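Local coordinates for protein arylesterase (Sulfolobus solfataricus, PDB 5L2P) that hydrolyses aromatic esters, p-nitrophenyl fatty acid esters and organophosphates such as paraoxon, as a serine esterase of the alpha/beta hydrolase fold, at residues M216-R219 and D223-N226; N75-H80 and V134-N139; D95-I100 and R288-V293. All blocks are in the same frame, centred on the assembly; numbering follows the deposited sequence.

Contact 1: M216-R219 and D223-N226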
# COMPACT_ATOMS: atom_id res chain seq x y z
N MET A 216 30.10 -5.78 -4.13
CA MET A 216 31.01 -6.30 -5.16
C MET A 216 31.21 -5.31 -6.30
O MET A 216 32.29 -5.23 -6.86
CB MET A 216 30.47 -7.61 -5.71
CG MET A 216 30.35 -8.67 -4.65
SD MET A 216 31.74 -9.80 -4.74
CE MET A 216 31.15 -10.91 -6.02
N TYR A 217 30.17 -4.55 -6.61
CA TYR A 217 30.16 -3.61 -7.74
C TYR A 217 30.80 -2.28 -7.38
O TYR A 217 31.62 -1.78 -8.15
CB TYR A 217 28.73 -3.43 -8.23
CG TYR A 217 28.55 -2.52 -9.41
CD1 TYR A 217 29.31 -2.70 -10.56
CD2 TYR A 217 27.58 -1.49 -9.39
CE1 TYR A 217 29.13 -1.87 -11.65
CE2 TYR A 217 27.40 -0.67 -10.46
CZ TYR A 217 28.18 -0.85 -11.59
OH TYR A 217 28.00 -0.03 -12.69
N ILE A 218 30.46 -1.72 -6.22
CA ILE A 218 30.99 -0.40 -5.82
C ILE A 218 32.39 -0.48 -5.21
O ILE A 218 32.79 -1.53 -4.71
CB ILE A 218 30.05 0.39 -4.86
CG1 ILE A 218 29.92 -0.31 -3.51
CG2 ILE A 218 28.70 0.62 -5.54
CD1 ILE A 218 29.17 0.53 -2.50
N ARG A 219 33.12 0.63 -5.30
CA ARG A 219 34.49 0.70 -4.79
C ARG A 219 34.50 0.96 -3.29
O ARG A 219 35.24 0.35 -2.55
CB ARG A 219 35.26 1.81 -5.50
CG ARG A 219 35.41 1.55 -7.00
CD ARG A 219 35.87 2.78 -7.75
NE ARG A 219 34.81 3.78 -7.81
CZ ARG A 219 34.89 4.90 -8.49
NH1 ARG A 219 35.98 5.18 -9.18
NH2 ARG A 219 33.88 5.74 -8.50
N ASP A 223 30.45 5.93 -3.42
CA ASP A 223 29.74 5.60 -4.67
C ASP A 223 28.24 5.46 -4.48
O ASP A 223 27.50 5.60 -5.45
CB ASP A 223 30.26 4.29 -5.28
CG ASP A 223 31.64 4.41 -5.84
OD1 ASP A 223 32.03 5.55 -6.20
OD2 ASP A 223 32.33 3.36 -5.90
N LEU A 224 27.80 5.17 -3.26
CA LEU A 224 26.37 5.04 -2.97
C LEU A 224 25.54 6.26 -3.37
O LEU A 224 24.42 6.11 -3.80
CB LEU A 224 26.14 4.73 -1.49
CG LEU A 224 26.67 3.42 -0.93
CD1 LEU A 224 26.47 3.47 0.58
CD2 LEU A 224 25.95 2.23 -1.57
N TYR A 225 26.10 7.46 -3.28
CA TYR A 225 25.36 8.67 -3.67
C TYR A 225 25.79 9.22 -5.02
O TYR A 225 25.41 10.32 -5.41
CB TYR A 225 25.46 9.77 -2.60
CG TYR A 225 26.87 10.23 -2.22
CD1 TYR A 225 27.56 11.17 -2.99
CD2 TYR A 225 27.47 9.76 -1.07
CE1 TYR A 225 28.81 11.59 -2.61
CE2 TYR A 225 28.72 10.18 -0.70
CZ TYR A 225 29.39 11.08 -1.46
OH TYR A 225 30.66 11.42 -0.99
N ASN A 226 26.55 8.42 -5.76
CA ASN A 226 26.92 8.77 -7.12
C ASN A 226 25.70 8.57 -8.02
O ASN A 226 25.09 7.51 -7.99
CB ASN A 226 28.07 7.88 -7.59
CG ASN A 226 28.78 8.44 -8.83
OD1 ASN A 226 28.14 8.76 -9.80
ND2 ASN A 226 30.09 8.55 -8.79
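D223 OD2 is held twice by R219: by the backbone N at 2.9 Å and by the side-chain NE of the same residue at 3.2 Å. This turn follows helix 212-217 in the excursion between strands 178-182 and 242-248 of the alpha/beta hydrolase fold, a region that in relatives of the GDXG family contributes to the cap above the active site. The backbone N of R219 comes in nearly on the line of the C-O bond, whereas NE arrives on the syn side of OD2, the oxygen lying close to the guanidinium plane and the N-H...O angle being nearly straight at 170°. The second carboxylate oxygen, OD1 of D223, takes NH2 of R219 at 3.0 Å, again from the syn side but well out of the carboxylate plane. The result is a side-on, two-nitrogen salt bridge with the two flat groups only 18° from coplanar. A bend at chi3 folds the arginine back so that NE and NH2 face the acid. D223 is buried, and its three bonds with R219 would be expected to favour the deprotonated form. An asparagine in place of D223 would probably leave the guanidinium without its counter-charge and the NE or the NH2 without an acceptor. F122 packs against both R219 and D223, while K121 NZ bonds to the carbonyl oxygens of M216 and I218, tying down the chain where it leaves the helix. Beside the salt bridge lies a small apolar patch. I218 passes D223 in the opposite direction, its CB 3.9 Å from D223 CB. I218 carries CG1 in the crowded position between N and carbonyl carbon (chi1 66°), and CD1 at its end reaches CD2 of L224 at 3.8 Å.

Contact 2: N75-H80 and V134-N139; sequences NGLVMH and VWARDN
L77 and M79 of strand 77-81 meet A136 of helix 124-138, one of the helix-on-sheet contacts of the alpha/beta hydrolase fold. The helix belongs to the beta-alpha-beta crossover from strand 108-112 to strand 150-155, and it packs on strand 77-81, which lies between those two in the sheet. All the contacts between the two segments are apolar and buried. The methyl CB of A136 points toward the sheet and is met by CD2 of L77 at 3.6 Å and by the sulfur SD of M79 at 4.0 Å. L77 and M79 are two apart on the strand, so both project from the same face; with CG anti to the backbone N (chi1 171°), L77 turns one branch end to the methyl. The small alanine is consistent with a close approach, the CA atoms of L77 and A136 being 8.7 Å apart. I110 of the adjoining strand touches both L77 and M79, while I150 touches L77 and T152 touches M79. W135, on another side of the helix, packs against M53 and I55 of strand 49-56. No hydrogen bond joins the two segments: the helix keeps its regular pattern to its end, with D138 N to V134 O at 2.9 Å, and the strand bonds to its neighbours, L77 to K149 and A151 and V78 to T108 and I110. Within the helix the ion pair R137 NH2 to D138 OD1 is long, 3.9 Å. M79, bent at both chi2 and chi3 (-65° and -58°), curls its thioether so that SD, rather than the terminal CE, does the touching.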
# COMPACT_ATOMS: atom_id res chain seq x y z
N ASN A 75 13.94 1.74 -39.31
CA ASN A 75 15.37 1.96 -39.15
C ASN A 75 15.77 2.33 -37.72
O ASN A 75 16.77 2.98 -37.51
CB ASN A 75 15.88 2.99 -40.17
CG ASN A 75 15.12 4.32 -40.12
OD1 ASN A 75 14.19 4.47 -39.35
ND2 ASN A 75 15.50 5.28 -40.95
N GLY A 76 15.00 1.87 -36.74
CA GLY A 76 15.35 2.04 -35.36
C GLY A 76 16.35 1.05 -34.83
O GLY A 76 16.63 0.04 -35.46
N LEU A 77 16.92 1.37 -33.67
CA LEU A 77 17.91 0.55 -33.02
C LEU A 77 17.67 0.49 -31.53
O LEU A 77 17.43 1.51 -30.91
CB LEU A 77 19.31 1.10 -33.29
CG LEU A 77 20.47 0.47 -32.51
CD1 LEU A 77 20.72 -0.94 -32.99
CD2 LEU A 77 21.73 1.33 -32.54
N VAL A 78 17.75 -0.71 -30.96
CA VAL A 78 17.59 -0.92 -29.54
C VAL A 78 18.85 -1.51 -28.95
O VAL A 78 19.25 -2.60 -29.32
CB VAL A 78 16.41 -1.84 -29.25
CG1 VAL A 78 16.29 -2.13 -27.75
CG2 VAL A 78 15.11 -1.24 -29.80
N MET A 79 19.49 -0.77 -28.04
CA MET A 79 20.64 -1.27 -27.31
C MET A 79 20.14 -2.04 -26.10
O MET A 79 19.37 -1.50 -25.29
CB MET A 79 21.52 -0.15 -26.83
CG MET A 79 22.07 0.75 -27.91
SD MET A 79 23.17 -0.08 -29.04
CE MET A 79 24.44 -0.70 -27.96
N HIS A 80 20.60 -3.28 -25.97
CA HIS A 80 20.12 -4.15 -24.91
C HIS A 80 21.25 -4.47 -23.93
O HIS A 80 22.26 -5.04 -24.32
CB HIS A 80 19.55 -5.43 -25.52
CG HIS A 80 19.04 -6.41 -24.51
ND1 HIS A 80 18.80 -7.74 -24.82
CD2 HIS A 80 18.73 -6.28 -23.20
CE1 HIS A 80 18.36 -8.37 -23.75
NE2 HIS A 80 18.30 -7.50 -22.75
N VAL A 134 27.70 4.89 -28.33
CA VAL A 134 28.48 5.78 -29.17
C VAL A 134 29.00 5.05 -30.42
O VAL A 134 28.93 5.58 -31.51
CB VAL A 134 29.68 6.37 -28.39
CG1 VAL A 134 30.64 7.13 -29.29
CG2 VAL A 134 29.17 7.25 -27.27
N TRP A 135 29.47 3.81 -30.25
CA TRP A 135 29.90 2.97 -31.41
C TRP A 135 28.78 2.75 -32.39
O TRP A 135 28.97 2.89 -33.57
CB TRP A 135 30.46 1.63 -30.92
CG TRP A 135 30.84 0.71 -31.99
CD1 TRP A 135 32.05 0.63 -32.57
CD2 TRP A 135 30.00 -0.24 -32.67
NE1 TRP A 135 32.04 -0.30 -33.57
CE2 TRP A 135 30.80 -0.86 -33.65
CE3 TRP A 135 28.67 -0.61 -32.56
CZ2 TRP A 135 30.31 -1.84 -34.51
CZ3 TRP A 135 28.17 -1.57 -33.45
CH2 TRP A 135 28.99 -2.19 -34.40
N ALA A 136 27.60 2.40 -31.91
CA ALA A 136 26.42 2.18 -32.78
C ALA A 136 26.04 3.43 -33.56
O ALA A 136 25.68 3.35 -34.75
CB ALA A 136 25.24 1.72 -31.94
N ARG A 137 26.09 4.58 -32.88
CA ARG A 137 25.77 5.85 -33.55
C ARG A 137 26.81 6.18 -34.61
O ARG A 137 26.46 6.60 -35.71
CB ARG A 137 25.69 7.00 -32.53
CG ARG A 137 25.17 8.27 -33.12
CD ARG A 137 25.42 9.41 -32.17
NE ARG A 137 26.84 9.72 -32.09
CZ ARG A 137 27.33 10.73 -31.38
NH1 ARG A 137 26.50 11.52 -30.70
NH2 ARG A 137 28.65 10.95 -31.35
N ASP A 138 28.09 6.00 -34.28
CA ASP A 138 29.19 6.16 -35.24
C ASP A 138 29.12 5.21 -36.44
O ASP A 138 29.56 5.57 -37.51
CB ASP A 138 30.54 5.98 -34.55
CG ASP A 138 30.87 7.12 -33.60
OD1 ASP A 138 30.15 8.14 -33.63
OD2 ASP A 138 31.85 7.00 -32.81
N ASN A 139 28.58 4.02 -36.26
CA ASN A 139 28.38 3.05 -37.36
C ASN A 139 26.94 2.96 -37.88
O ASN A 139 26.55 1.93 -38.41
CB ASN A 139 28.82 1.66 -36.91
CG ASN A 139 30.28 1.60 -36.57
OD1 ASN A 139 30.82 2.49 -35.94
ND2 ASN A 139 30.93 0.56 -36.99

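Contact 3: D95-I100 and R288-V293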
# COMPACT_ATOMS: atom_id res chain seq x y z
N ASP A 95 19.53 -13.78 -24.39
CA ASP A 95 19.43 -13.97 -25.85
C ASP A 95 17.98 -14.09 -26.31
O ASP A 95 17.58 -13.51 -27.31
CB ASP A 95 20.25 -15.20 -26.24
CG ASP A 95 20.26 -15.45 -27.75
OD1 ASP A 95 21.05 -14.83 -28.48
OD2 ASP A 95 19.45 -16.27 -28.23
N ALA A 96 17.20 -14.87 -25.58
CA ALA A 96 15.77 -15.11 -25.90
C ALA A 96 14.94 -13.82 -25.83
O ALA A 96 14.01 -13.64 -26.64
CB ALA A 96 15.16 -16.17 -24.97
N ILE A 97 15.29 -12.94 -24.89
CA ILE A 97 14.65 -11.63 -24.81
C ILE A 97 14.97 -10.77 -26.02
O ILE A 97 14.07 -10.12 -26.58
CB ILE A 97 15.00 -10.86 -23.54
CG1 ILE A 97 14.63 -11.69 -22.29
CG2 ILE A 97 14.24 -9.54 -23.50
CD1 ILE A 97 13.20 -12.23 -22.23
N SER A 98 16.25 -10.77 -26.42
CA SER A 98 16.69 -9.95 -27.55
C SER A 98 15.99 -10.35 -28.82
O SER A 98 15.67 -9.49 -29.63
CB SER A 98 18.19 -10.07 -27.74
OG SER A 98 18.91 -9.81 -26.54
N ARG A 99 15.79 -11.65 -29.01
CA ARG A 99 15.12 -12.19 -30.20
C ARG A 99 13.66 -11.77 -30.27
O ARG A 99 13.20 -11.32 -31.31
CB ARG A 99 15.17 -13.73 -30.23
CG ARG A 99 16.53 -14.27 -30.50
CD ARG A 99 16.72 -15.69 -29.94
NE ARG A 99 17.92 -16.29 -30.47
CZ ARG A 99 18.02 -16.77 -31.70
NH1 ARG A 99 16.99 -16.78 -32.51
NH2 ARG A 99 19.16 -17.30 -32.13
N ILE A 100 12.92 -11.96 -29.17
CA ILE A 100 11.53 -11.53 -29.11
C ILE A 100 11.43 -10.01 -29.28
O ILE A 100 10.51 -9.51 -29.94
CB ILE A 100 10.87 -11.93 -27.80
CG1 ILE A 100 10.80 -13.45 -27.67
CG2 ILE A 100 9.45 -11.38 -27.71
CD1 ILE A 100 10.57 -13.92 -26.24
N ARG A 288 5.59 -17.06 -19.98
CA ARG A 288 4.45 -16.42 -20.66
C ARG A 288 4.41 -14.90 -20.38
O ARG A 288 4.33 -14.10 -21.30
CB ARG A 288 3.10 -17.06 -20.24
CG ARG A 288 1.87 -16.38 -20.88
CD ARG A 288 0.52 -16.94 -20.39
NE ARG A 288 0.50 -17.11 -18.94
CZ ARG A 288 0.29 -16.14 -18.03
NH1 ARG A 288 0.03 -14.85 -18.40
NH2 ARG A 288 0.33 -16.44 -16.75
N THR A 289 4.49 -14.52 -19.11
CA THR A 289 4.53 -13.10 -18.73
C THR A 289 5.75 -12.37 -19.28
O THR A 289 5.67 -11.22 -19.75
CB THR A 289 4.51 -12.92 -17.22
OG1 THR A 289 3.39 -13.61 -16.69
CG2 THR A 289 4.37 -11.50 -16.85
N SER A 290 6.90 -13.04 -19.24
CA SER A 290 8.15 -12.47 -19.73
C SER A 290 8.05 -12.15 -21.22
O SER A 290 8.52 -11.13 -21.69
CB SER A 290 9.28 -13.44 -19.45
OG SER A 290 10.49 -12.90 -19.96
N ARG A 291 7.40 -13.04 -21.94
CA ARG A 291 7.20 -12.83 -23.36
C ARG A 291 6.25 -11.66 -23.63
O ARG A 291 6.52 -10.79 -24.47
CB ARG A 291 6.66 -14.12 -24.02
CG ARG A 291 6.36 -13.95 -25.48
CD ARG A 291 5.77 -15.20 -26.03
NE ARG A 291 6.80 -16.23 -26.12
CZ ARG A 291 7.68 -16.34 -27.13
NH1 ARG A 291 7.67 -15.47 -28.14
NH2 ARG A 291 8.56 -17.32 -27.11
N GLN A 292 5.12 -11.66 -22.94
CA GLN A 292 4.08 -10.64 -23.09
C GLN A 292 4.59 -9.24 -22.82
O GLN A 292 4.30 -8.32 -23.59
CB GLN A 292 2.88 -10.94 -22.19
CG GLN A 292 2.04 -12.10 -22.71
CD GLN A 292 0.89 -12.41 -21.82
OE1 GLN A 292 1.04 -12.59 -20.60
NE2 GLN A 292 -0.29 -12.47 -22.42
N VAL A 293 5.38 -9.10 -21.76
CA VAL A 293 5.99 -7.79 -21.45
C VAL A 293 6.89 -7.32 -22.56
O VAL A 293 6.84 -6.13 -22.94
CB VAL A 293 6.71 -7.81 -20.08
CG1 VAL A 293 7.53 -6.56 -19.83
CG2 VAL A 293 5.71 -7.99 -18.95
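I100 and R291 form the larger half of this helix-to-helix contact, the isoleucine crossing the arginine side chain at about a right angle. From its CA, I100 points CB toward helix 287-305, and the two branches part there: CG2 lies anti to the backbone N, while CG1 is anti to the carbonyl carbon (chi1 -64°). CG1 approaches NH1 of R291 at 3.8 Å. Beyond it CD1, the tip, sits over one face of the guanidinium, 3.7 Å above the plane and displaced toward the rim, with CZ of R291 3.9 Å away. T294 and V295 of helix 287-305 also touch I100. The arginine is thus packed by a face, and its NH2 makes a salt bridge with D45, whose backbone O accepts from NH1 of R99, so that one loop residue joins arginines from both helices. NE of R99 in turn pairs with OD2 of D95 at 2.7 Å. A turn earlier on helix 95-105, and one residue earlier on helix 287-305, the contact is lighter. CD1 of I97 lies 3.6 Å from OG of S290, a methyl against a hydroxyl oxygen. A different side of helix 287-305 faces another copy of the protein, where R288 and T289 pack on L272 of that neighbouring subunit. The side chain of I97 is about 11 Å from that of S156, the probable active-site serine, and that of S290 about 11 Å from that of H281, the probable active-site histidine, without touching them. Such pairing of the helix after strand 77-81 with the C-terminal helix, on one side of the central sheet, is typical of the alpha/beta hydrolase fold.

In the fold
From the N terminus, strand 77-81 opens contact 2 and the helix following it, 95-105, opens contact 3. Contact 2 closes first, joining that strand to helix 124-138, and contact 3 only at 288-293, joining helix 95-105 to helix 287-305, so the two cross in the chain. Contact 1 closes a short turn, 216-219 to 223-226, after contact 2 is complete and within the long span of contact 3. Contacts 2 and 3 lie on opposite faces of the sheet and are bridged by H80 ND1 and S98 OG, 2.7 Å apart in a probable hydrogen bond. Contact 1 stands apart, its centre about 28 and 30 Å from the centres of contacts 2 and 3, between strands 178-182 and 242-248.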